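Long-range contacts in SusD superfamily protein (Bacteroides thetaiotaomicron VPI-5482, PDB 3HDX), which probably binds polysaccharides at the bacterial outer membrane as a SusD-family protein of carbohydrate uptake: residues Y219-I224 and L368-A373; E382-L387 and R397-K402; W458-D463 and I471-F476. One frame throughout, in Å; residues are numbered along the deposited sequence. Where two conformers were deposited one is given.

Contact 1. Residues Y219-I224 and L368-A373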
ATOM      1  N   TYR A 219      17.200  -4.142   1.545  1.00 12.74           N
ATOM      2  CA  TYR A 219      15.955  -4.887   1.595  1.00 11.74           C
ATOM      3  C   TYR A 219      15.271  -4.994   0.239  1.00 12.05           C
ATOM      4  O   TYR A 219      14.751  -6.054  -0.108  1.00 12.63           O
ATOM      5  CB  TYR A 219      14.983  -4.301   2.638  1.00 11.36           C
ATOM      6  CG  TYR A 219      15.468  -4.396   4.072  1.00 12.64           C
ATOM      7  CD1 TYR A 219      16.012  -5.583   4.576  1.00 13.24           C
ATOM      8  CD2 TYR A 219      15.335  -3.319   4.945  1.00 13.32           C
ATOM      9  CE1 TYR A 219      16.440  -5.661   5.904  1.00 14.36           C
ATOM     10  CE2 TYR A 219      15.733  -3.405   6.259  1.00 13.54           C
ATOM     11  CZ  TYR A 219      16.299  -4.572   6.730  1.00 13.65           C
ATOM     12  OH  TYR A 219      16.683  -4.680   8.062  1.00 16.92           O
ATOM     13  N   SER A 220      15.259  -3.910  -0.539  1.00 12.19           N
ATOM     14  CA  SER A 220      14.674  -3.949  -1.887  0.50 10.90           C
ATOM     15  C   SER A 220      15.450  -4.958  -2.747  1.00 12.05           C
ATOM     16  O   SER A 220      14.864  -5.748  -3.506  1.00 12.22           O
ATOM     17  CB  SER A 220      14.708  -2.553  -2.531  0.50 10.36           C
ATOM     18  OG  SER A 220      13.930  -1.613  -1.812  0.50  8.24           O
ATOM     19  N   ALA A 221      16.781  -4.929  -2.630  1.00 11.57           N
ATOM     20  CA  ALA A 221      17.652  -5.882  -3.350  1.00 11.97           C
ATOM     21  C   ALA A 221      17.307  -7.322  -2.976  1.00 12.29           C
ATOM     22  O   ALA A 221      17.157  -8.184  -3.824  1.00 12.65           O
ATOM     23  CB  ALA A 221      19.142  -5.580  -3.076  1.00 13.32           C
ATOM     24  N   PHE A 222      17.090  -7.560  -1.698  1.00 12.05           N
ATOM     25  CA  PHE A 222      16.798  -8.908  -1.223  1.00 12.20           C
ATOM     26  C   PHE A 222      15.498  -9.408  -1.860  1.00 10.75           C
ATOM     27  O   PHE A 222      15.392 -10.542  -2.315  1.00 12.29           O
ATOM     28  CB  PHE A 222      16.711  -8.963   0.307  1.00 12.13           C
ATOM     29  CG  PHE A 222      16.639 -10.343   0.844  1.00 12.70           C
ATOM     30  CD1 PHE A 222      17.815 -11.029   1.139  1.00 13.51           C
ATOM     31  CD2 PHE A 222      15.426 -10.985   1.007  1.00 12.22           C
ATOM     32  CE1 PHE A 222      17.771 -12.365   1.601  1.00 13.70           C
ATOM     33  CE2 PHE A 222      15.352 -12.329   1.423  1.00 14.15           C
ATOM     34  CZ  PHE A 222      16.545 -13.010   1.750  1.00 14.12           C
ATOM     35  N   ILE A 223      14.498  -8.539  -1.890  1.00 11.59           N
ATOM     36  CA  ILE A 223      13.221  -8.871  -2.506  1.00  9.93           C
ATOM     37  C   ILE A 223      13.343  -9.231  -3.989  1.00 11.31           C
ATOM     38  O   ILE A 223      12.846 -10.263  -4.446  1.00 13.15           O
ATOM     39  CB  ILE A 223      12.181  -7.722  -2.310  1.00 10.52           C
ATOM     40  CG1 ILE A 223      11.869  -7.518  -0.829  1.00 11.93           C
ATOM     41  CG2 ILE A 223      10.896  -8.025  -3.077  1.00 11.41           C
ATOM     42  CD1 ILE A 223      11.300  -6.114  -0.538  1.00 12.81           C
ATOM     43  N   ILE A 224      14.030  -8.367  -4.730  1.00 11.59           N
ATOM     44  CA  ILE A 224      14.231  -8.575  -6.157  1.00 11.52           C
ATOM     45  C   ILE A 224      14.970  -9.873  -6.420  1.00 11.75           C
ATOM     46  O   ILE A 224      14.585 -10.659  -7.316  1.00 14.34           O
ATOM     47  CB  ILE A 224      15.002  -7.378  -6.773  1.00 12.18           C
ATOM     48  CG1 ILE A 224      14.100  -6.128  -6.760  1.00 12.43           C
ATOM     49  CG2 ILE A 224      15.477  -7.685  -8.206  1.00 13.78           C
ATOM     50  CD1 ILE A 224      14.818  -4.789  -6.877  1.00 13.89           C
ATOM     51  N   LEU A 368      11.614   0.339  -8.440  1.00 10.46           N
ATOM     52  CA  LEU A 368      11.729   1.818  -8.485  1.00 11.69           C
ATOM     53  C   LEU A 368      12.220   2.337  -7.139  1.00 11.13           C
ATOM     54  O   LEU A 368      12.977   3.301  -7.094  1.00 11.05           O
ATOM     55  CB  LEU A 368      10.415   2.510  -8.937  1.00 10.87           C
ATOM     56  CG  LEU A 368      10.024   2.233 -10.387  1.00 11.67           C
ATOM     57  CD1 LEU A 368       8.543   2.642 -10.676  1.00 12.70           C
ATOM     58  CD2 LEU A 368      11.022   2.904 -11.383  1.00 13.39           C
ATOM     59  N   LEU A 369      11.837   1.680  -6.039  1.00 11.45           N
ATOM     60  CA  LEU A 369      12.313   2.065  -4.687  1.00 10.81           C
ATOM     61  C   LEU A 369      13.815   1.894  -4.627  1.00 11.50           C
ATOM     62  O   LEU A 369      14.523   2.718  -4.038  1.00 11.62           O
ATOM     63  CB  LEU A 369      11.573   1.246  -3.602  1.00 10.69           C
ATOM     64  CG  LEU A 369      11.867   1.743  -2.181  1.00 10.26           C
ATOM     65  CD1 LEU A 369      11.271   3.164  -1.932  1.00 13.40           C
ATOM     66  CD2 LEU A 369      11.347   0.693  -1.150  1.00 11.10           C
ATOM     67  N   ARG A 370      14.292   0.778  -5.162  1.00 12.10           N
ATOM     68  CA  ARG A 370      15.728   0.533  -5.222  1.00 11.89           C
ATOM     69  C   ARG A 370      16.454   1.656  -5.993  1.00 11.32           C
ATOM     70  O   ARG A 370      17.519   2.086  -5.563  1.00 11.75           O
ATOM     71  CB  ARG A 370      16.040  -0.846  -5.815  1.00 12.56           C
ATOM     72  CG  ARG A 370      17.478  -1.220  -5.614  1.00 14.25           C
ATOM     73  CD  ARG A 370      17.750  -2.551  -6.195  1.00 15.09           C
ATOM     74  NE  ARG A 370      19.083  -3.015  -5.884  1.00 14.55           N
ATOM     75  CZ  ARG A 370      19.510  -4.226  -6.227  1.00 15.24           C
ATOM     76  NH1 ARG A 370      18.693  -5.107  -6.845  1.00 15.73           N
ATOM     77  NH2 ARG A 370      20.742  -4.576  -5.880  1.00 15.62           N
ATOM     78  N   ALA A 371      15.898   2.060  -7.135  1.00 11.17           N
ATOM     79  CA  ALA A 371      16.450   3.195  -7.908  1.00 11.42           C
ATOM     80  C   ALA A 371      16.511   4.479  -7.070  1.00 12.10           C
ATOM     81  O   ALA A 371      17.537   5.153  -7.014  1.00 11.55           O
ATOM     82  CB  ALA A 371      15.688   3.386  -9.219  1.00 12.22           C
ATOM     83  N   GLU A 372      15.415   4.801  -6.397  1.00 11.17           N
ATOM     84  CA  GLU A 372      15.352   5.945  -5.503  1.00 11.43           C
ATOM     85  C   GLU A 372      16.464   5.864  -4.442  1.00 12.38           C
ATOM     86  O   GLU A 372      17.189   6.848  -4.232  1.00 12.62           O
ATOM     87  CB  GLU A 372      13.962   5.976  -4.858  1.00 10.85           C
ATOM     88  CG  GLU A 372      13.706   6.929  -3.695  1.00 11.99           C
ATOM     89  CD  GLU A 372      12.316   6.745  -3.085  1.00 11.93           C
ATOM     90  OE1 GLU A 372      11.393   6.197  -3.762  1.00 11.98           O
ATOM     91  OE2 GLU A 372      12.154   7.177  -1.928  1.00 12.53           O
ATOM     92  N   ALA A 373      16.591   4.694  -3.801  1.00 11.29           N
ATOM     93  CA  ALA A 373      17.583   4.480  -2.746  1.00 11.66           C
ATOM     94  C   ALA A 373      19.020   4.647  -3.261  1.00 12.26           C
ATOM     95  O   ALA A 373      19.834   5.308  -2.643  1.00 12.46           O
ATOM     96  CB  ALA A 373      17.388   3.104  -2.073  1.00 12.56           C
TER
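The flat end of R370 lies against A221, so the main meeting of Y219-I224 with L368-A373 is a methyl group packed on a guanidinium. A221 CB sits 3.3 Å above the guanidinium plane of R370, over its centre, and 3.4 Å from R370 CZ. The arginine gets there by stretching: CG is anti to the backbone N (chi1 -168°) and the chain runs extended to NE, which carries the guanidinium over to A221.

The other touches are also plain packing. I224 reaches the aliphatic part of the same side chain, with I224 CD1 3.8 Å from R370 CD and near the guanidinium plane at its edge. Where the backbones come closest, S220 CB rests 3.9 Å from R370 CB.

The polar groups here bond elsewhere. In the conformer given, S220 OG is hydrogen-bonded to A216 O, one turn back on its own helix, and R370 NE forms a salt bridge with E217, so charge pairing also links the two helices just before Y219.

Helices 213-226 and 363-376 run roughly antiparallel, their local axes 9.3 Å apart at 148°, a helix-on-helix packing that belongs to the mainly helical SusD-family fold. Helix 196-209 packs beside both, touching S220 through A204 and L369 through H205, while Y386 of helix 380-391 packs on R370.

Contact 2. Residues E382-L387 and R397-K402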
ATOM      1  N   GLU A 382      24.050   3.285 -11.039  1.00 19.77           N
ATOM      2  CA  GLU A 382      23.414   2.004 -10.760  1.00 19.48           C
ATOM      3  C   GLU A 382      21.872   2.093 -10.749  1.00 17.59           C
ATOM      4  O   GLU A 382      21.192   1.144 -11.134  1.00 19.15           O
ATOM      5  CB  GLU A 382      23.927   1.464  -9.425  1.00 19.89           C
ATOM      6  CG  GLU A 382      25.440   1.172  -9.407  1.00 23.39           C
ATOM      7  CD  GLU A 382      25.934   0.907  -8.009  1.00 24.62           C
ATOM      8  OE1 GLU A 382      25.414  -0.078  -7.464  1.00 27.53           O
ATOM      9  OE2 GLU A 382      26.748   1.689  -7.455  1.00 26.48           O
ATOM     10  N   ALA A 383      21.317   3.239 -10.339  1.00 15.48           N
ATOM     11  CA  ALA A 383      19.874   3.419 -10.304  1.00 13.20           C
ATOM     12  C   ALA A 383      19.234   3.299 -11.683  1.00 14.19           C
ATOM     13  O   ALA A 383      18.106   2.788 -11.828  1.00 14.50           O
ATOM     14  CB  ALA A 383      19.535   4.788  -9.696  1.00 13.46           C
ATOM     15  N   VAL A 384      19.965   3.765 -12.703  1.00 14.30           N
ATOM     16  CA  VAL A 384      19.436   3.809 -14.071  1.00 15.07           C
ATOM     17  C   VAL A 384      19.035   2.444 -14.571  1.00 15.12           C
ATOM     18  O   VAL A 384      17.982   2.322 -15.209  1.00 14.76           O
ATOM     19  CB  VAL A 384      20.437   4.523 -15.053  1.00 16.64           C
ATOM     20  CG1 VAL A 384      20.010   4.354 -16.509  1.00 16.98           C
ATOM     21  CG2 VAL A 384      20.583   6.013 -14.694  1.00 17.47           C
ATOM     22  N   SER A 385      19.831   1.403 -14.272  1.00 15.72           N
ATOM     23  CA  SER A 385      19.463   0.061 -14.756  0.50 16.13           C
ATOM     24  C   SER A 385      18.099  -0.384 -14.209  1.00 14.85           C
ATOM     25  O   SER A 385      17.315  -0.943 -14.938  1.00 15.05           O
ATOM     26  CB  SER A 385      20.520  -0.994 -14.443  0.50 17.89           C
ATOM     27  OG  SER A 385      20.608  -1.222 -13.066  0.50 19.15           O
ATOM     28  N   TYR A 386      17.799  -0.052 -12.958  1.00 14.07           N
ATOM     29  CA  TYR A 386      16.512  -0.425 -12.332  1.00 12.69           C
ATOM     30  C   TYR A 386      15.343   0.380 -12.929  1.00 11.66           C
ATOM     31  O   TYR A 386      14.288  -0.166 -13.191  1.00 14.09           O
ATOM     32  CB  TYR A 386      16.605  -0.322 -10.807  1.00 12.68           C
ATOM     33  CG  TYR A 386      17.661  -1.291 -10.319  1.00 13.41           C
ATOM     34  CD1 TYR A 386      17.443  -2.653 -10.386  1.00 15.09           C
ATOM     35  CD2 TYR A 386      18.882  -0.833  -9.825  1.00 14.86           C
ATOM     36  CE1 TYR A 386      18.447  -3.585  -9.981  1.00 16.55           C
ATOM     37  CE2 TYR A 386      19.860  -1.707  -9.420  1.00 15.95           C
ATOM     38  CZ  TYR A 386      19.645  -3.084  -9.499  1.00 15.59           C
ATOM     39  OH  TYR A 386      20.684  -3.913  -9.107  1.00 21.21           O
ATOM     40  N   LEU A 387      15.549   1.670 -13.123  1.00 12.26           N
ATOM     41  CA  LEU A 387      14.572   2.518 -13.813  1.00 12.60           C
ATOM     42  C   LEU A 387      14.260   1.937 -15.194  1.00 12.72           C
ATOM     43  O   LEU A 387      13.089   1.815 -15.576  1.00 12.46           O
ATOM     44  CB  LEU A 387      15.110   3.945 -13.969  1.00 12.31           C
ATOM     45  CG  LEU A 387      14.182   4.929 -14.701  1.00 12.48           C
ATOM     46  CD1 LEU A 387      12.767   5.005 -14.068  1.00 12.66           C
ATOM     47  CD2 LEU A 387      14.806   6.322 -14.823  1.00 12.29           C
ATOM     48  N   ARG A 397      11.912   3.792 -24.261  1.00 16.03           N
ATOM     49  CA  ARG A 397      13.327   3.507 -24.530  1.00 15.14           C
ATOM     50  C   ARG A 397      14.148   3.530 -23.253  1.00 15.57           C
ATOM     51  O   ARG A 397      13.787   4.178 -22.249  1.00 15.34           O
ATOM     52  CB  ARG A 397      13.937   4.567 -25.461  1.00 17.19           C
ATOM     53  CG  ARG A 397      13.984   5.995 -24.876  1.00 18.27           C
ATOM     54  CD  ARG A 397      14.721   6.920 -25.815  1.00 18.85           C
ATOM     55  NE  ARG A 397      14.853   8.284 -25.285  1.00 19.68           N
ATOM     56  CZ  ARG A 397      15.818   8.711 -24.474  1.00 18.17           C
ATOM     57  NH1 ARG A 397      16.715   7.868 -23.962  1.00 16.23           N
ATOM     58  NH2 ARG A 397      15.836   9.993 -24.123  1.00 19.61           N
ATOM     59  N   GLU A 398      15.263   2.828 -23.297  1.00 15.72           N
ATOM     60  CA  GLU A 398      16.237   2.957 -22.225  1.00 16.07           C
ATOM     61  C   GLU A 398      16.782   4.386 -22.185  1.00 16.14           C
ATOM     62  O   GLU A 398      16.926   5.025 -23.226  1.00 16.92           O
ATOM     63  CB  GLU A 398      17.419   2.028 -22.451  1.00 19.13           C
ATOM     64  CG  GLU A 398      17.063   0.612 -22.184  1.00 22.08           C
ATOM     65  CD  GLU A 398      18.234  -0.336 -22.245  1.00 27.10           C
ATOM     66  OE1 GLU A 398      19.285   0.010 -22.835  1.00 28.14           O
ATOM     67  OE2 GLU A 398      18.074  -1.432 -21.670  1.00 31.54           O
ATOM     68  N   VAL A 399      17.053   4.853 -20.970  1.00 15.16           N
ATOM     69  CA  VAL A 399      17.715   6.101 -20.712  1.00 16.08           C
ATOM     70  C   VAL A 399      19.115   5.860 -20.160  1.00 16.07           C
ATOM     71  O   VAL A 399      19.434   4.767 -19.707  1.00 16.54           O
ATOM     72  CB  VAL A 399      16.914   7.039 -19.785  1.00 15.26           C
ATOM     73  CG1 VAL A 399      15.602   7.497 -20.496  1.00 16.66           C
ATOM     74  CG2 VAL A 399      16.623   6.345 -18.405  1.00 16.47           C
ATOM     75  N   SER A 400      19.941   6.901 -20.253  1.00 16.66           N
ATOM     76  CA  SER A 400      21.296   6.851 -19.711  0.50 17.40           C
ATOM     77  C   SER A 400      21.567   8.111 -18.907  1.00 16.81           C
ATOM     78  O   SER A 400      21.081   9.216 -19.198  1.00 16.58           O
ATOM     79  CB  SER A 400      22.327   6.616 -20.809  0.50 18.91           C
ATOM     80  OG  SER A 400      22.363   7.730 -21.655  0.50 20.81           O
ATOM     81  N   PHE A 401      22.371   7.949 -17.863  1.00 17.48           N
ATOM     82  CA  PHE A 401      22.614   9.038 -16.915  1.00 17.54           C
ATOM     83  C   PHE A 401      23.227  10.305 -17.564  1.00 16.70           C
ATOM     84  O   PHE A 401      22.736  11.415 -17.319  1.00 17.05           O
ATOM     85  CB  PHE A 401      23.425   8.496 -15.714  1.00 17.95           C
ATOM     86  CG  PHE A 401      23.500   9.415 -14.526  1.00 17.93           C
ATOM     87  CD1 PHE A 401      22.378  10.135 -14.075  1.00 18.18           C
ATOM     88  CD2 PHE A 401      24.678   9.508 -13.773  1.00 19.40           C
ATOM     89  CE1 PHE A 401      22.449  10.960 -12.965  1.00 18.22           C
ATOM     90  CE2 PHE A 401      24.723  10.322 -12.606  1.00 18.86           C
ATOM     91  CZ  PHE A 401      23.616  11.035 -12.218  1.00 18.95           C
ATOM     92  N   LYS A 402      24.250  10.127 -18.414  1.00 17.03           N
ATOM     93  CA  LYS A 402      24.884  11.301 -19.048  1.00 18.06           C
ATOM     94  C   LYS A 402      24.042  11.932 -20.134  1.00 16.94           C
ATOM     95  O   LYS A 402      23.700  13.126 -20.056  1.00 18.03           O
ATOM     96  CB  LYS A 402      26.285  10.947 -19.570  1.00 21.10           C
ATOM     97  CG  LYS A 402      27.040  12.120 -20.139  1.00 25.64           C
ATOM     98  CD  LYS A 402      28.455  11.676 -20.543  1.00 29.15           C
ATOM     99  CE  LYS A 402      29.162  12.755 -21.340  1.00 32.34           C
ATOM    100  NZ  LYS A 402      29.180  14.108 -20.676  1.00 34.95           N
TER
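V384 meets the incoming chain of V399, S400 and F401 with both of its methyls. From CB, which points at the other segment, the side chain forks. CG1, anti to the backbone N (chi1 170°), comes up to the backbone and lies 3.3 Å from V399 O; S400 CA (4.3 Å) and V399 CG2 (4.4 Å) lie farther off, to different sides of that oxygen. The second branch, CG2, turns toward the start of helix 401-405 and packs 3.9 Å from F401 CB, approaching the phenyl ring obliquely. One turn further along helix 380-391, L387 extends the apolar patch, its CD2 lying 4.0 Å from V399 CG2.

S400 occupies the N-cap position of the short helix, and its backbone N is hydrogen-bonded to D404. The V399 backbone N is bound by N388. L412 of helix 409-423 touches V384, L387 and F401 alike.

A loop and the start of a short helix thus lie along the side of helix 380-391, meeting it through methyls, methylenes and one carbonyl oxygen. Contact of this kind depends on fit and burial, whereas directional bonding of the loop comes from neighbours such as N388 and D404.

Contact 3. Residues W458-D463 and I471-F476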
ATOM      1  N   TRP A 458      -2.733  13.603   8.812  1.00 11.56           N
ATOM      2  CA  TRP A 458      -4.161  13.792   9.040  1.00 12.36           C
ATOM      3  C   TRP A 458      -4.398  14.247  10.460  1.00 13.17           C
ATOM      4  O   TRP A 458      -3.632  13.931  11.384  1.00 13.87           O
ATOM      5  CB  TRP A 458      -4.960  12.491   8.801  1.00 12.74           C
ATOM      6  CG  TRP A 458      -5.162  12.240   7.368  1.00 12.78           C
ATOM      7  CD1 TRP A 458      -4.197  11.875   6.442  1.00 12.79           C
ATOM      8  CD2 TRP A 458      -6.401  12.321   6.659  1.00 12.14           C
ATOM      9  NE1 TRP A 458      -4.789  11.731   5.204  1.00 13.24           N
ATOM     10  CE2 TRP A 458      -6.137  11.976   5.306  1.00 13.07           C
ATOM     11  CE3 TRP A 458      -7.727  12.635   7.041  1.00 14.32           C
ATOM     12  CZ2 TRP A 458      -7.144  11.994   4.309  1.00 14.78           C
ATOM     13  CZ3 TRP A 458      -8.724  12.610   6.061  1.00 15.37           C
ATOM     14  CH2 TRP A 458      -8.426  12.299   4.710  1.00 15.73           C
ATOM     15  N   PRO A 459      -5.488  15.000  10.675  1.00 14.73           N
ATOM     16  CA  PRO A 459      -5.858  15.294  12.055  1.00 14.29           C
ATOM     17  C   PRO A 459      -6.271  14.001  12.790  1.00 14.10           C
ATOM     18  O   PRO A 459      -6.654  13.029  12.152  1.00 13.88           O
ATOM     19  CB  PRO A 459      -7.073  16.207  11.897  1.00 14.90           C
ATOM     20  CG  PRO A 459      -7.550  16.056  10.572  1.00 16.86           C
ATOM     21  CD  PRO A 459      -6.455  15.552   9.721  1.00 14.90           C
ATOM     22  N   VAL A 460      -6.118  14.015  14.116  1.00 13.41           N
ATOM     23  CA  VAL A 460      -6.671  13.006  14.994  1.00 14.42           C
ATOM     24  C   VAL A 460      -8.176  13.323  15.152  1.00 16.03           C
ATOM     25  O   VAL A 460      -8.570  14.472  15.312  1.00 16.52           O
ATOM     26  CB  VAL A 460      -5.941  12.994  16.368  1.00 14.96           C
ATOM     27  CG1 VAL A 460      -6.564  11.969  17.346  1.00 15.77           C
ATOM     28  CG2 VAL A 460      -4.462  12.711  16.159  1.00 15.85           C
ATOM     29  N   SER A 461      -9.015  12.303  15.068  1.00 17.65           N
ATOM     30  CA  SER A 461     -10.459  12.504  15.218  1.00 19.05           C
ATOM     31  C   SER A 461     -10.754  13.090  16.602  1.00 19.32           C
ATOM     32  O   SER A 461     -10.202  12.651  17.617  1.00 19.17           O
ATOM     33  CB  SER A 461     -11.226  11.197  15.060  1.00 20.30           C
ATOM     34  OG  SER A 461     -12.587  11.379  15.487  1.00 23.38           O
ATOM     35  N   GLU A 462     -11.623  14.097  16.631  1.00 20.65           N
ATOM     36  CA  GLU A 462     -11.990  14.718  17.918  1.00 23.57           C
ATOM     37  C   GLU A 462     -12.681  13.724  18.863  1.00 21.67           C
ATOM     38  O   GLU A 462     -12.515  13.824  20.079  1.00 21.33           O
ATOM     39  CB  GLU A 462     -12.740  16.042  17.692  1.00 26.13           C
ATOM     40  CG  GLU A 462     -11.776  17.206  17.112  1.00 30.48           C
ATOM     41  CD  GLU A 462     -10.628  17.721  18.061  1.00 32.68           C
ATOM     42  OE1 GLU A 462     -10.782  17.576  19.306  1.00 36.27           O
ATOM     43  OE2 GLU A 462      -9.575  18.301  17.574  1.00 33.16           O
ATOM     44  N   ASP A 463     -13.342  12.703  18.310  1.00 21.81           N
ATOM     45  CA  ASP A 463     -13.944  11.617  19.120  1.00 23.89           C
ATOM     46  C   ASP A 463     -12.868  10.868  19.923  1.00 23.49           C
ATOM     47  O   ASP A 463     -13.069  10.568  21.109  1.00 24.83           O
ATOM     48  CB  ASP A 463     -14.719  10.606  18.255  1.00 25.70           C
ATOM     49  CG  ASP A 463     -15.968  11.220  17.577  1.00 28.98           C
ATOM     50  OD1 ASP A 463     -16.470  12.269  18.052  1.00 30.43           O
ATOM     51  OD2 ASP A 463     -16.437  10.630  16.567  1.00 31.22           O
ATOM     52  N   ILE A 471      -4.260  12.046  24.532  1.00 16.40           N
ATOM     53  CA  ILE A 471      -4.041  12.137  23.076  0.50 16.27           C
ATOM     54  C   ILE A 471      -4.173  13.589  22.645  1.00 16.62           C
ATOM     55  O   ILE A 471      -5.229  14.185  22.827  1.00 17.87           O
ATOM     56  CB  ILE A 471      -5.069  11.302  22.303  0.50 15.81           C
ATOM     57  CG1 ILE A 471      -4.951   9.828  22.696  0.50 16.18           C
ATOM     58  CG2 ILE A 471      -4.879  11.425  20.766  0.50 15.35           C
ATOM     59  CD1 ILE A 471      -3.589   9.261  22.394  0.50 14.45           C
ATOM     60  N   GLU A 472      -3.101  14.151  22.087  1.00 16.79           N
ATOM     61  CA  GLU A 472      -3.030  15.553  21.649  0.50 17.77           C
ATOM     62  C   GLU A 472      -3.237  15.656  20.140  1.00 17.04           C
ATOM     63  O   GLU A 472      -2.768  14.824  19.368  1.00 16.45           O
ATOM     64  CB  GLU A 472      -1.652  16.150  22.008  0.50 20.41           C
ATOM     65  CG  GLU A 472      -1.491  17.671  21.770  0.50 22.76           C
ATOM     66  CD  GLU A 472      -0.051  18.166  21.928  0.50 25.44           C
ATOM     67  OE1 GLU A 472       0.895  17.333  21.976  0.50 27.70           O
ATOM     68  OE2 GLU A 472       0.128  19.397  21.984  0.50 26.36           O
ATOM     69  N   GLN A 473      -3.929  16.699  19.715  1.00 16.72           N
ATOM     70  CA  GLN A 473      -4.130  16.920  18.307  1.00 15.53           C
ATOM     71  C   GLN A 473      -2.807  17.319  17.660  1.00 16.59           C
ATOM     72  O   GLN A 473      -1.909  17.882  18.306  1.00 17.08           O
ATOM     73  CB  GLN A 473      -5.156  18.052  18.116  1.00 14.81           C
ATOM     74  CG  GLN A 473      -5.529  18.397  16.679  1.00 15.39           C
ATOM     75  CD  GLN A 473      -6.046  17.205  15.932  1.00 15.76           C
ATOM     76  OE1 GLN A 473      -5.255  16.454  15.308  1.00 16.13           O
ATOM     77  NE2 GLN A 473      -7.346  16.936  16.086  1.00 16.83           N
ATOM     78  N   ASN A 474      -2.704  17.019  16.365  1.00 16.52           N
ATOM     79  CA  ASN A 474      -1.594  17.510  15.534  1.00 17.81           C
ATOM     80  C   ASN A 474      -1.684  19.035  15.516  1.00 18.63           C
ATOM     81  O   ASN A 474      -2.719  19.585  15.132  1.00 18.06           O
ATOM     82  CB  ASN A 474      -1.761  16.985  14.110  1.00 18.13           C
ATOM     83  CG  ASN A 474      -0.616  17.419  13.106  1.00 20.14           C
ATOM     84  OD1 ASN A 474      -0.032  18.522  13.107  1.00 21.28           O
ATOM     85  ND2 ASN A 474      -0.355  16.514  12.194  1.00 19.80           N
ATOM     86  N   GLU A 475      -0.576  19.687  15.859  1.00 20.47           N
ATOM     87  CA  GLU A 475      -0.471  21.167  15.964  1.00 23.21           C
ATOM     88  C   GLU A 475      -0.983  21.879  14.704  1.00 19.70           C
ATOM     89  O   GLU A 475      -1.699  22.866  14.787  1.00 21.00           O
ATOM     90  CB  GLU A 475       0.998  21.577  16.203  1.00 27.31           C
ATOM     91  CG  GLU A 475       1.190  23.000  16.709  1.00 31.31           C
ATOM     92  CD  GLU A 475       0.569  23.232  18.096  1.00 34.15           C
ATOM     93  OE1 GLU A 475       0.568  22.304  18.944  1.00 36.86           O
ATOM     94  OE2 GLU A 475       0.063  24.343  18.338  1.00 37.02           O
ATOM     95  N   PHE A 476      -0.688  21.318  13.543  1.00 18.61           N
ATOM     96  CA  PHE A 476      -1.102  21.909  12.271  1.00 17.37           C
ATOM     97  C   PHE A 476      -2.610  22.075  12.137  1.00 17.07           C
ATOM     98  O   PHE A 476      -3.055  23.047  11.497  1.00 18.19           O
ATOM     99  CB  PHE A 476      -0.601  21.048  11.083  1.00 17.26           C
ATOM    100  CG  PHE A 476      -0.704  21.741   9.736  1.00 16.19           C
ATOM    101  CD1 PHE A 476       0.348  22.524   9.259  1.00 17.87           C
ATOM    102  CD2 PHE A 476      -1.821  21.597   8.947  1.00 16.21           C
ATOM    103  CE1 PHE A 476       0.265  23.148   8.006  1.00 17.48           C
ATOM    104  CE2 PHE A 476      -1.909  22.225   7.728  1.00 17.61           C
ATOM    105  CZ  PHE A 476      -0.869  22.995   7.247  1.00 17.90           C
TER
HETATM  106  O   HOH W   1      -1.494  13.991  13.071  1.00 15.64           O
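The side-chain amide of Q473 stands against the backbone of V460 and is bonded around its edge. P459 CA, 3.5 Å from Q473 OE1, and V460 CB, 3.7 Å from the same atom, lie on opposite sides of the amide plane. At one end, Q473 OE1 accepts from V460 N at 2.8 Å, the donor in the carbonyl plane and on a lone pair. At the other, Q473 NE2 donates to V460 O at 2.9 Å and nearly straight (169°), again to a lone pair in the plane of that carbonyl. The second amide hydrogen goes to E462 OE2, 3.0 Å from Q473 NE2; this oxygen lies in the amide plane but is itself approached from above its carboxylate, the two planes being 58° apart.

Q473 OE1 takes a second, more bent bond from N474 N. Four hydrogen bonds thus fix the rotation of this buried amide. A bend at chi2 (56°) brings its end round to V460, and E462, bent at its own chi2, curls back to meet it.

The other amide, that of N474, works on its own segment and through solvent. N474 OD1 accepts from F476 N, making an Asx turn that leads into the 3-10 segment. N474 ND2 is bonded to G454 O and also to a water that donates to W458 O, bridging the segments.

The apolar pair across the contact is V460 CG1 and, in the conformer given, I471 CG2, 3.9 Å apart; I465 packs on both residues and on Q473.

The Q473 amide pairs with V460 N and O much as a backbone peptide group would, although neither segment is a strand. With the N-cap of S461, whose OG accepts from D463 N, it holds the two chain pieces flanking helix 462-467 side by side near the C terminus.

In the fold
Followed from the N terminus, the three contacts come in series, neither nesting nor crossing. Contact 1 is the long-range closure: 143 residues, mostly loop with some helix and a few short strands, separate its segments, and it brings helix 213-226 against helix 363-376. The next helix is 380-391, and contact 2 brings the loop 397-400 and the start of helix 401-405 back against it, nine residues intervening. These two contacts touch, L368 lying on L387, so helices 363-376 and 380-391 pack on each other. Contact 3 closes a gap of seven residues near the C terminus and stands apart, its centre about 34 Å from that of contact 1 and about 43 Å from that of contact 2.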